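Local coordinates for membrane-bound lytic murein transglycosylase (Agrobacterium tumefaciens, PDB 2PNW), which probably cleaves the glycan strands of peptidoglycan as a lytic transglycosylase of the MltA type, leaving 1,6-anhydromuramic acid ends, at residues S8-F14 with S83-S89; Y121-E126 with L167-L172; P229-Q235 with E347-R353. All coordinates share one frame; numbering follows the deposited sequence. Where two conformers were deposited one is given.

Contact 1 (S8-F14 with S83-S89); sequences SIDEVSF and SVPFRIS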
loop_
_atom_site.group_PDB
_atom_site.type_symbol
_atom_site.label_atom_id
_atom_site.label_comp_id
_atom_site.label_asym_id
_atom_site.label_seq_id
_atom_site.Cartn_x
_atom_site.Cartn_y
_atom_site.Cartn_z
ATOM N N SER A 8 3.072 -20.794 -10.023
ATOM C CA SER A 8 1.920 -21.422 -10.663
ATOM C C SER A 8 0.603 -21.024 -9.991
ATOM O O SER A 8 0.579 -20.633 -8.823
ATOM C CB SER A 8 2.079 -22.947 -10.685
ATOM O OG SER A 8 1.783 -23.509 -9.419
ATOM N N ILE A 9 -0.487 -21.094 -10.744
ATOM C CA ILE A 9 -1.803 -20.977 -10.140
ATOM C C ILE A 9 -2.654 -22.154 -10.564
ATOM O O ILE A 9 -2.705 -22.506 -11.742
ATOM C CB ILE A 9 -2.521 -19.617 -10.415
ATOM C CG1 ILE A 9 -3.019 -19.521 -11.861
ATOM C CG2 ILE A 9 -1.631 -18.432 -10.014
ATOM C CD1 ILE A 9 -3.851 -18.270 -12.140
ATOM N N ASP A 10 -3.307 -22.759 -9.588
ATOM C CA ASP A 10 -4.026 -23.998 -9.800
ATOM C C ASP A 10 -5.437 -23.916 -9.258
ATOM O O ASP A 10 -5.648 -23.507 -8.121
ATOM C CB ASP A 10 -3.272 -25.133 -9.116
ATOM C CG ASP A 10 -1.855 -25.272 -9.634
ATOM O OD1 ASP A 10 -1.688 -25.735 -10.786
ATOM O OD2 ASP A 10 -0.913 -24.892 -8.899
ATOM N N GLU A 11 -6.397 -24.330 -10.078
ATOM C CA GLU A 11 -7.800 -24.278 -9.689
ATOM C C GLU A 11 -8.072 -25.097 -8.427
ATOM O O GLU A 11 -7.550 -26.203 -8.271
ATOM C CB GLU A 11 -8.685 -24.763 -10.835
ATOM C CG GLU A 11 -10.169 -24.673 -10.535
ATOM C CD GLU A 11 -11.049 -24.994 -11.724
ATOM O OE1 GLU A 11 -10.531 -25.384 -12.788
ATOM O OE2 GLU A 11 -12.280 -24.849 -11.592
ATOM N N VAL A 12 -8.873 -24.529 -7.527
ATOM C CA VAL A 12 -9.411 -25.247 -6.379
ATOM C C VAL A 12 -10.921 -25.026 -6.381
ATOM O O VAL A 12 -11.452 -24.331 -7.261
ATOM C CB VAL A 12 -8.812 -24.779 -5.029
ATOM C CG1 VAL A 12 -7.325 -25.104 -4.927
ATOM C CG2 VAL A 12 -9.065 -23.266 -4.788
ATOM N N SER A 13 -11.598 -25.633 -5.411
ATOM C CA SER A 13 -13.007 -25.439 -5.166
ATOM C C SER A 13 -13.163 -24.501 -3.974
ATOM O O SER A 13 -12.232 -24.371 -3.172
ATOM C CB SER A 13 -13.647 -26.798 -4.840
ATOM O OG SER A 13 -14.792 -26.635 -4.012
ATOM N N PHE A 14 -14.328 -23.862 -3.838
ATOM C CA PHE A 14 -14.563 -22.978 -2.686
ATOM C C PHE A 14 -14.510 -23.745 -1.352
ATOM O O PHE A 14 -14.162 -23.173 -0.321
ATOM C CB PHE A 14 -15.853 -22.154 -2.838
ATOM C CG PHE A 14 -15.692 -20.937 -3.730
ATOM C CD1 PHE A 14 -15.222 -19.728 -3.211
ATOM C CD2 PHE A 14 -16.019 -21.004 -5.079
ATOM C CE1 PHE A 14 -15.075 -18.595 -4.034
ATOM C CE2 PHE A 14 -15.876 -19.879 -5.913
ATOM C CZ PHE A 14 -15.394 -18.673 -5.378
ATOM N N SER A 83 -17.190 -16.317 -9.953
ATOM C CA SER A 83 -15.735 -16.382 -10.001
ATOM C C SER A 83 -15.225 -17.801 -9.745
ATOM O O SER A 83 -15.960 -18.662 -9.234
ATOM C CB SER A 83 -15.124 -15.398 -9.004
ATOM O OG SER A 83 -15.352 -15.811 -7.658
ATOM N N VAL A 84 -13.966 -18.036 -10.100
ATOM C CA VAL A 84 -13.321 -19.334 -9.895
ATOM C C VAL A 84 -12.024 -19.125 -9.119
ATOM O O VAL A 84 -11.193 -18.323 -9.542
ATOM C CB VAL A 84 -12.992 -19.998 -11.242
ATOM C CG1 VAL A 84 -12.288 -21.357 -11.021
ATOM C CG2 VAL A 84 -14.252 -20.157 -12.093
ATOM N N PRO A 85 -11.837 -19.853 -7.989
ATOM C CA PRO A 85 -10.657 -19.671 -7.145
ATOM C C PRO A 85 -9.458 -20.517 -7.588
ATOM O O PRO A 85 -9.619 -21.684 -8.020
ATOM C CB PRO A 85 -11.132 -20.135 -5.764
ATOM C CG PRO A 85 -12.280 -21.090 -6.030
ATOM C CD PRO A 85 -12.723 -20.919 -7.471
ATOM N N PHE A 86 -8.273 -19.933 -7.447
ATOM C CA PHE A 86 -7.008 -20.579 -7.806
ATOM C C PHE A 86 -5.998 -20.332 -6.690
ATOM O O PHE A 86 -5.825 -19.190 -6.253
ATOM C CB PHE A 86 -6.444 -19.963 -9.087
ATOM C CG PHE A 86 -7.240 -20.261 -10.317
ATOM C CD1 PHE A 86 -6.810 -21.234 -11.209
ATOM C CD2 PHE A 86 -8.406 -19.565 -10.599
ATOM C CE1 PHE A 86 -7.534 -21.511 -12.362
ATOM C CE2 PHE A 86 -9.145 -19.843 -11.746
ATOM C CZ PHE A 86 -8.697 -20.820 -12.634
ATOM N N ARG A 87 -5.345 -21.392 -6.227
ATOM C CA ARG A 87 -4.248 -21.264 -5.270
ATOM C C ARG A 87 -3.038 -20.705 -5.998
ATOM O O ARG A 87 -2.675 -21.189 -7.072
ATOM C CB ARG A 87 -3.896 -22.631 -4.664
ATOM C CG ARG A 87 -2.877 -22.578 -3.526
ATOM C CD ARG A 87 -2.526 -23.997 -3.010
ATOM N NE ARG A 87 -3.591 -24.513 -2.141
ATOM C CZ ARG A 87 -4.414 -25.503 -2.475
ATOM N NH1 ARG A 87 -4.277 -26.116 -3.650
ATOM N NH2 ARG A 87 -5.367 -25.888 -1.629
ATOM N N ILE A 88 -2.427 -19.673 -5.434
ATOM C CA ILE A 88 -1.176 -19.148 -5.978
ATOM C C ILE A 88 -0.013 -19.853 -5.268
ATOM O O ILE A 88 0.074 -19.830 -4.042
ATOM C CB ILE A 88 -1.062 -17.621 -5.808
ATOM C CG1 ILE A 88 -2.222 -16.912 -6.529
ATOM C CG2 ILE A 88 0.306 -17.112 -6.323
ATOM C CD1 ILE A 88 -2.352 -15.423 -6.187
ATOM N N SER A 89 0.870 -20.485 -6.040
ATOM C CA SER A 89 2.037 -21.163 -5.450
ATOM C C SER A 89 3.339 -20.544 -5.940
ATOM O O SER A 89 3.695 -20.729 -7.109
ATOM C CB SER A 89 2.007 -22.655 -5.782
ATOM O OG SER A 89 0.922 -23.295 -5.139
HETATM O O HOH W 1 -0.967 -23.404 -6.979
#

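Contact 2 (Y121-E126 with L167-L172); sequences YRRPPE and LRGRGL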
loop_
_atom_site.group_PDB
_atom_site.type_symbol
_atom_site.label_atom_id
_atom_site.label_comp_id
_atom_site.label_asym_id
_atom_site.label_seq_id
_atom_site.Cartn_x
_atom_site.Cartn_y
_atom_site.Cartn_z
ATOM N N TYR A 121 5.804 17.822 2.113
ATOM C CA TYR A 121 5.841 18.538 0.835
ATOM C C TYR A 121 4.857 18.010 -0.200
ATOM O O TYR A 121 4.676 16.791 -0.319
ATOM C CB TYR A 121 7.235 18.411 0.223
ATOM C CG TYR A 121 8.312 19.237 0.904
ATOM C CD1 TYR A 121 8.279 20.640 0.876
ATOM C CD2 TYR A 121 9.377 18.603 1.566
ATOM C CE1 TYR A 121 9.302 21.406 1.497
ATOM C CE2 TYR A 121 10.402 19.353 2.196
ATOM C CZ TYR A 121 10.363 20.742 2.143
ATOM O OH TYR A 121 11.381 21.463 2.753
ATOM N N ARG A 122 4.265 18.930 -0.971
ATOM C CA ARG A 122 3.533 18.571 -2.193
ATOM C C ARG A 122 4.553 18.303 -3.284
ATOM O O ARG A 122 5.742 18.605 -3.121
ATOM C CB ARG A 122 2.699 19.757 -2.730
ATOM C CG ARG A 122 1.611 20.302 -1.868
ATOM C CD ARG A 122 0.855 21.388 -2.695
ATOM N NE ARG A 122 1.466 22.715 -2.660
ATOM C CZ ARG A 122 2.093 23.300 -3.678
ATOM N NH1 ARG A 122 2.187 22.686 -4.860
ATOM N NH2 ARG A 122 2.590 24.526 -3.538
ATOM N N ARG A 123 4.080 17.797 -4.431
ATOM C CA ARG A 123 4.985 17.507 -5.535
ATOM C C ARG A 123 5.546 18.799 -6.154
ATOM O O ARG A 123 4.777 19.667 -6.599
ATOM C CB ARG A 123 4.235 16.708 -6.601
ATOM C CG ARG A 123 5.121 16.251 -7.752
ATOM C CD ARG A 123 4.227 15.582 -8.796
ATOM N NE ARG A 123 5.029 15.097 -9.919
ATOM C CZ ARG A 123 4.635 14.130 -10.744
ATOM N NH1 ARG A 123 3.444 13.540 -10.577
ATOM N NH2 ARG A 123 5.449 13.766 -11.745
ATOM N N PRO A 124 6.889 18.934 -6.199
ATOM C CA PRO A 124 7.528 20.091 -6.857
ATOM C C PRO A 124 7.229 20.057 -8.355
ATOM O O PRO A 124 7.204 18.977 -8.935
ATOM C CB PRO A 124 9.026 19.832 -6.641
ATOM C CG PRO A 124 9.088 18.895 -5.440
ATOM C CD PRO A 124 7.889 18.018 -5.608
ATOM N N PRO A 125 7.061 21.235 -8.993
ATOM C CA PRO A 125 6.693 21.250 -10.419
ATOM C C PRO A 125 7.819 20.711 -11.332
ATOM O O PRO A 125 7.565 20.369 -12.491
ATOM C CB PRO A 125 6.431 22.744 -10.698
ATOM C CG PRO A 125 7.296 23.465 -9.660
ATOM C CD PRO A 125 7.233 22.597 -8.436
ATOM N N GLU A 126 9.056 20.652 -10.813
ATOM C CA GLU A 126 10.191 20.167 -11.601
ATOM C C GLU A 126 10.361 18.660 -11.485
ATOM O O GLU A 126 11.254 18.096 -12.097
ATOM C CB GLU A 126 11.504 20.909 -11.251
ATOM C CG GLU A 126 12.134 20.534 -9.880
ATOM C CD GLU A 126 11.559 21.307 -8.665
ATOM O OE1 GLU A 126 10.504 21.995 -8.774
ATOM O OE2 GLU A 126 12.178 21.209 -7.572
ATOM N N LEU A 167 14.424 22.171 -0.671
ATOM C CA LEU A 167 13.089 22.611 -1.156
ATOM C C LEU A 167 12.486 23.790 -0.375
ATOM O O LEU A 167 11.337 24.185 -0.612
ATOM C CB LEU A 167 12.101 21.439 -1.140
ATOM C CG LEU A 167 12.428 20.221 -2.028
ATOM C CD1 LEU A 167 11.302 19.156 -1.910
ATOM C CD2 LEU A 167 12.648 20.609 -3.487
ATOM N N ARG A 168 13.241 24.327 0.581
ATOM C CA ARG A 168 12.738 25.401 1.454
ATOM C C ARG A 168 12.431 26.695 0.709
ATOM O O ARG A 168 13.093 27.025 -0.273
ATOM C CB ARG A 168 13.775 25.752 2.537
ATOM C CG ARG A 168 14.010 24.686 3.583
ATOM C CD ARG A 168 15.003 25.222 4.616
ATOM N NE ARG A 168 14.332 26.118 5.573
ATOM C CZ ARG A 168 14.913 27.129 6.224
ATOM N NH1 ARG A 168 16.200 27.423 6.027
ATOM N NH2 ARG A 168 14.198 27.861 7.072
ATOM N N GLY A 169 11.448 27.432 1.211
ATOM C CA GLY A 169 11.188 28.790 0.736
ATOM C C GLY A 169 10.454 28.850 -0.590
ATOM O O GLY A 169 10.496 29.867 -1.288
ATOM N N ARG A 170 9.751 27.775 -0.929
ATOM C CA ARG A 170 9.080 27.699 -2.228
ATOM C C ARG A 170 7.571 27.530 -2.113
ATOM O O ARG A 170 6.877 27.375 -3.120
ATOM C CB ARG A 170 9.705 26.565 -3.047
ATOM C CG ARG A 170 11.186 26.851 -3.399
ATOM C CD ARG A 170 11.777 25.796 -4.310
ATOM N NE ARG A 170 10.942 25.598 -5.495
ATOM C CZ ARG A 170 10.966 24.486 -6.226
ATOM N NH1 ARG A 170 11.800 23.488 -5.890
ATOM N NH2 ARG A 170 10.167 24.372 -7.290
ATOM N N GLY A 171 7.070 27.544 -0.880
ATOM C CA GLY A 171 5.640 27.382 -0.641
ATOM C C GLY A 171 5.120 25.989 -0.932
ATOM O O GLY A 171 3.924 25.809 -1.161
ATOM N N LEU A 172 6.008 24.989 -0.872
ATOM C CA LEU A 172 5.629 23.605 -1.159
ATOM C C LEU A 172 5.114 22.794 0.024
ATOM O O LEU A 172 4.713 21.641 -0.147
ATOM C CB LEU A 172 6.810 22.869 -1.817
ATOM C CG LEU A 172 7.187 23.341 -3.229
ATOM C CD1 LEU A 172 8.547 22.740 -3.642
ATOM C CD2 LEU A 172 6.062 22.933 -4.216
HETATM O O HOH W 2 13.891 20.900 1.889
HETATM O O HOH W 3 1.169 24.074 -0.129
#

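Contact 3 (P229-Q235 with E347-R353); sequences PKTISMQ and ELAGTVR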
loop_
_atom_site.group_PDB
_atom_site.type_symbol
_atom_site.label_atom_id
_atom_site.label_comp_id
_atom_site.label_asym_id
_atom_site.label_seq_id
_atom_site.Cartn_x
_atom_site.Cartn_y
_atom_site.Cartn_z
ATOM N N PRO A 229 16.003 -10.621 14.979
ATOM C CA PRO A 229 15.042 -11.035 13.946
ATOM C C PRO A 229 13.804 -11.753 14.486
ATOM O O PRO A 229 12.762 -11.747 13.833
ATOM C CB PRO A 229 15.858 -11.971 13.040
ATOM C CG PRO A 229 17.056 -12.363 13.843
ATOM C CD PRO A 229 17.342 -11.208 14.751
ATOM N N LYS A 230 13.910 -12.358 15.666
ATOM C CA LYS A 230 12.762 -13.050 16.263
ATOM C C LYS A 230 11.674 -12.103 16.772
ATOM O O LYS A 230 10.507 -12.498 16.905
ATOM C CB LYS A 230 13.216 -14.000 17.371
ATOM C CG LYS A 230 13.857 -15.288 16.834
ATOM C CD LYS A 230 14.126 -16.283 17.964
ATOM C CE LYS A 230 14.195 -17.717 17.453
ATOM N NZ LYS A 230 15.538 -18.088 16.893
ATOM N N THR A 231 12.041 -10.855 17.041
ATOM C CA THR A 231 11.088 -9.921 17.636
ATOM C C THR A 231 10.840 -8.675 16.806
ATOM O O THR A 231 10.003 -7.850 17.188
ATOM C CB THR A 231 11.545 -9.440 19.029
ATOM O OG1 THR A 231 12.833 -8.831 18.915
ATOM C CG2 THR A 231 11.605 -10.603 20.021
ATOM N N ILE A 232 11.568 -8.505 15.699
ATOM C CA ILE A 232 11.476 -7.226 14.982
ATOM C C ILE A 232 10.024 -6.924 14.613
ATOM O O ILE A 232 9.281 -7.823 14.199
ATOM C CB ILE A 232 12.440 -7.130 13.753
ATOM C CG1 ILE A 232 12.414 -5.714 13.171
ATOM C CG2 ILE A 232 12.133 -8.212 12.699
ATOM C CD1 ILE A 232 13.575 -5.393 12.290
ATOM N N SER A 233 9.624 -5.668 14.820
ATOM C CA SER A 233 8.290 -5.162 14.472
ATOM C C SER A 233 8.395 -3.656 14.293
ATOM O O SER A 233 9.423 -3.070 14.663
ATOM C CB SER A 233 7.325 -5.435 15.627
ATOM O OG SER A 233 7.800 -4.803 16.810
ATOM N N MET A 234 7.348 -3.000 13.764
ATOM C CA MET A 234 7.335 -1.532 13.728
ATOM C C MET A 234 7.676 -0.968 15.110
ATOM O O MET A 234 8.436 0.006 15.240
ATOM C CB MET A 234 5.973 -0.982 13.262
ATOM C CG MET A 234 5.825 0.513 13.506
ATOM S SD MET A 234 4.333 1.352 12.876
ATOM C CE MET A 234 3.294 1.541 14.300
ATOM N N GLN A 235 7.099 -1.577 16.146
ATOM C CA GLN A 235 7.281 -1.108 17.529
ATOM C C GLN A 235 8.750 -1.165 17.983
ATOM O O GLN A 235 9.255 -0.204 18.562
ATOM C CB GLN A 235 6.394 -1.921 18.499
ATOM C CG GLN A 235 4.901 -1.598 18.425
ATOM C CD GLN A 235 4.113 -2.481 17.444
ATOM O OE1 GLN A 235 4.668 -3.040 16.492
ATOM N NE2 GLN A 235 2.803 -2.606 17.690
ATOM N N GLU A 347 -0.871 -0.216 15.838
ATOM C CA GLU A 347 -0.386 -1.217 16.785
ATOM C C GLU A 347 -0.653 -2.615 16.233
ATOM O O GLU A 347 0.216 -3.475 16.284
ATOM C CB GLU A 347 -1.019 -1.011 18.170
ATOM C CG GLU A 347 -0.556 0.288 18.858
ATOM C CD GLU A 347 0.956 0.419 18.907
ATOM O OE1 GLU A 347 1.604 -0.374 19.613
ATOM O OE2 GLU A 347 1.512 1.312 18.226
ATOM N N LEU A 348 -1.841 -2.809 15.661
ATOM C CA LEU A 348 -2.221 -4.082 15.054
ATOM C C LEU A 348 -1.336 -4.445 13.881
ATOM O O LEU A 348 -0.884 -5.589 13.750
ATOM C CB LEU A 348 -3.682 -4.029 14.606
ATOM C CG LEU A 348 -4.756 -4.020 15.700
ATOM C CD1 LEU A 348 -6.102 -3.849 15.053
ATOM C CD2 LEU A 348 -4.707 -5.304 16.530
ATOM N N ALA A 349 -1.071 -3.463 13.024
ATOM C CA ALA A 349 -0.291 -3.695 11.824
ATOM C C ALA A 349 1.169 -4.021 12.131
ATOM O O ALA A 349 1.803 -4.805 11.415
ATOM C CB ALA A 349 -0.372 -2.442 10.910
ATOM N N GLY A 350 1.693 -3.402 13.192
ATOM C CA GLY A 350 3.143 -3.372 13.457
ATOM C C GLY A 350 3.813 -4.724 13.649
ATOM O O GLY A 350 5.027 -4.857 13.415
ATOM N N THR A 351 3.027 -5.724 14.058
ATOM C CA THR A 351 3.543 -7.059 14.333
ATOM C C THR A 351 3.146 -8.122 13.287
ATOM O O THR A 351 3.521 -9.297 13.416
ATOM C CB THR A 351 3.131 -7.531 15.745
ATOM O OG1 THR A 351 1.695 -7.552 15.850
ATOM C CG2 THR A 351 3.714 -6.601 16.827
ATOM N N VAL A 352 2.397 -7.732 12.250
ATOM C CA VAL A 352 1.982 -8.708 11.233
ATOM C C VAL A 352 3.185 -9.079 10.394
ATOM O O VAL A 352 3.839 -8.216 9.799
ATOM C CB VAL A 352 0.817 -8.187 10.310
ATOM C CG1 VAL A 352 0.463 -9.238 9.237
ATOM C CG2 VAL A 352 -0.391 -7.830 11.144
ATOM N N ARG A 353 3.474 -10.374 10.349
ATOM C CA ARG A 353 4.642 -10.893 9.663
ATOM C C ARG A 353 4.428 -12.405 9.659
ATOM O O ARG A 353 4.983 -13.129 10.498
ATOM C CB ARG A 353 5.923 -10.458 10.422
ATOM C CG ARG A 353 7.234 -10.897 9.813
ATOM C CD ARG A 353 8.474 -10.176 10.422
ATOM N NE ARG A 353 8.560 -10.205 11.889
ATOM C CZ ARG A 353 9.025 -11.222 12.632
ATOM N NH1 ARG A 353 9.447 -12.355 12.071
ATOM N NH2 ARG A 353 9.062 -11.105 13.959
#

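Contact 1 (S8-F14 with S83-S89)
Pro85 and Phe14 make the tight end of this contact. Pro85 CG stands over the centre of the Phe14 ring, 3.8 Å from its centroid and 12° off the normal, a CH-pi contact with one face. At its edge the same ring meets the Ser83 carbonyl in plane, with Phe14 CE2 3.5 Å from Ser83 O. Val12 also packs on Pro85, Val12 CG2 lying 3.9 Å from Pro85 CB. Nearby, Val12 N gives Pro85 O a nearly straight hydrogen bond of 3.0 Å, carrying the pairing one residue past the end of strand 8-11.

Strands 8-11 and 83-89 run antiparallel. Ser8-Ser89 and Asp10-Arg87 are hydrogen-bonded pairs, while Ile9-Ile88 and Glu11-Phe86 are non-hydrogen-bonded ones. Strand 83-89 bonds on to strand 353-363, so the N-terminal strand extends the sheet that includes this last strand of the 3D domain region. On the face of Ile9 and Phe86 the packing stays close: Ile9 and Ile88 lie side by side, pointing the same way, and touch through Ile9 CG2 and Ile88 CG1, and the Phe86 ring meets the backbone of Glu11 obliquely, Phe86 CD1 3.3 Å from Glu11 N. Tyr370 touches both Ile9 and Phe86 here. Glu11, extended with CG anti to its nitrogen (chi1 -177°), lays its chain across Val84 CG1 and forms a salt bridge with Arg371.

The face bearing Ser8, Asp10, Arg87 and Ser89 is looser, polar and nearer solvent. Ser8 OG donates to Asp10 OD2 at 3.1 Å, within its own strand. Across the strands a water gives a proton to Arg87 O and takes one from Ser89 OG at 2.6 Å. The guanidinium of Arg87 turns one face to Val12 CG1, which sits 3.5 Å from Arg87 NH1.

Contact 2 (Y121-E126 with L167-L172)
Leu167 opens the contact by leaning on one face of the Tyr121 ring, its CD1 over the centre at 4.0 Å from the centroid, a CH-pi contact, and its CB against CZ. Both segments are loops of the MltA-specific insert domain. One leaves strand 118-121 and the other enters strand 173-177, and since these strands pair antiparallel, the loops meet just beyond the end of this strand pair. Phe156, Phe260 and Ile162 close round Leu167, and Phe260 and Ile162 reach Tyr121 as well. A water joins Leu167 N to the Tyr121 hydroxyl, 2.7 Å from OH, so the ring is held at its polar end too.

Arg168 comes near that hydroxyl with its backbone N and CG, and its side chain points away. Arg170 returns toward the first segment, bending at chi3 (53°) to present its guanidinium end-on to Glu126. Arg170 NH2 donates to Glu126 OE1 at 2.8 Å and Arg170 NH1 to Glu126 OE2 at 2.9 Å, each on the syn side. The carboxylate, though near the guanidinium plane, is turned 32° against it. This two-pronged salt bridge lies near the surface, Arg170 exposed and Glu126 only partly, with Pro125 CD obliquely beside NH2.

Gly171, at positive phi, turns its carbonyl to the edge of the Arg122 guanidinium. The NH2 bond to Gly171 O is weak, and a water held by Arg122 NE adds a weak link to the same oxygen.

Leu172 fills the middle. Its two methyls serve two guanidiniums: Leu172 CD1 sits over one face of Arg170, and Leu172 CD2 over one face of Arg122, 3.9 Å from Arg122 NH2. Its CB meets the Tyr121 ring at CD1, and CD1 of the leucine reaches Pro124 CB. The backbone finishes the join: Arg122 N donates to Leu172 O, 2.9 Å away with an N-H...O angle of 171°.

Contact 3 (P229-Q235 with E347-R353)
Arg353 reaches across to the carbonyl of Ile232 and, of all residues here, loses most surface to the contact. Its chain leaves extended and then bends at chi3 (51°), which brings the guanidinium flat against the side chain of Ile232, with CG2 over one face toward the rim. Arg353 NH2 donates to Ile232 O at 3.3 Å on a lone pair in the carbonyl plane, and NE adds a weaker bond to the same oxygen. Lys230 O lies at the guanidinium edge, 3.6 Å from Arg353 NH2.

Gln235, next in buried surface, turns at chi2 (92°) and grips Glu347 with one nitrogen. Gln235 NE2 meets the main-chain Glu347 O at 3.1 Å, close to its own amide plane, and the side-chain Glu347 OE1 at 3.2 Å from above the carboxylate. Amide and carboxylate stand almost perpendicular, 86° apart.

Helix 234-243 begins here, against the C-terminal part of helix 343-350, joining the MltA-specific insert domain to the 3D domain. Ser233 is the N-cap: its OG caps a backbone nitrogen of the helix, while its own N bonds to Thr236 OG1, in the manner of a capping box.

Gly350 is the third large contributor, and without a side chain it lets the helix start come close. Gly350 O accepts a 3.0 Å bond from Met234 N and lies 3.2 Å from Ser233 CB. Gln235 OE1 rests 3.4 Å from Gly350 CA, and the methyl CG2 of Thr351 packs beside that oxygen and against Ser233 CB.

The contacts follow one another along the chain without interlocking: contact 1 closes before contact 2 opens, and contact 2 before contact 3. Contacts 1 and 2 lie on opposite sides of the chain's centre, their own centres about 47 Å apart. Contact 3 stands about 30 Å from contact 1 and about 34 Å from contact 2, centre to centre, and none touches another. Contact 2 stays within the insert domain, whereas contact 3 joins that domain to the 3D domain. Contact 1 adds strand 8-11 to strand 83-89, which also pairs with strand 353-363; segment 347-353 of contact 3 leads into that strand. The arrangement is consistent with the two-domain MltA architecture.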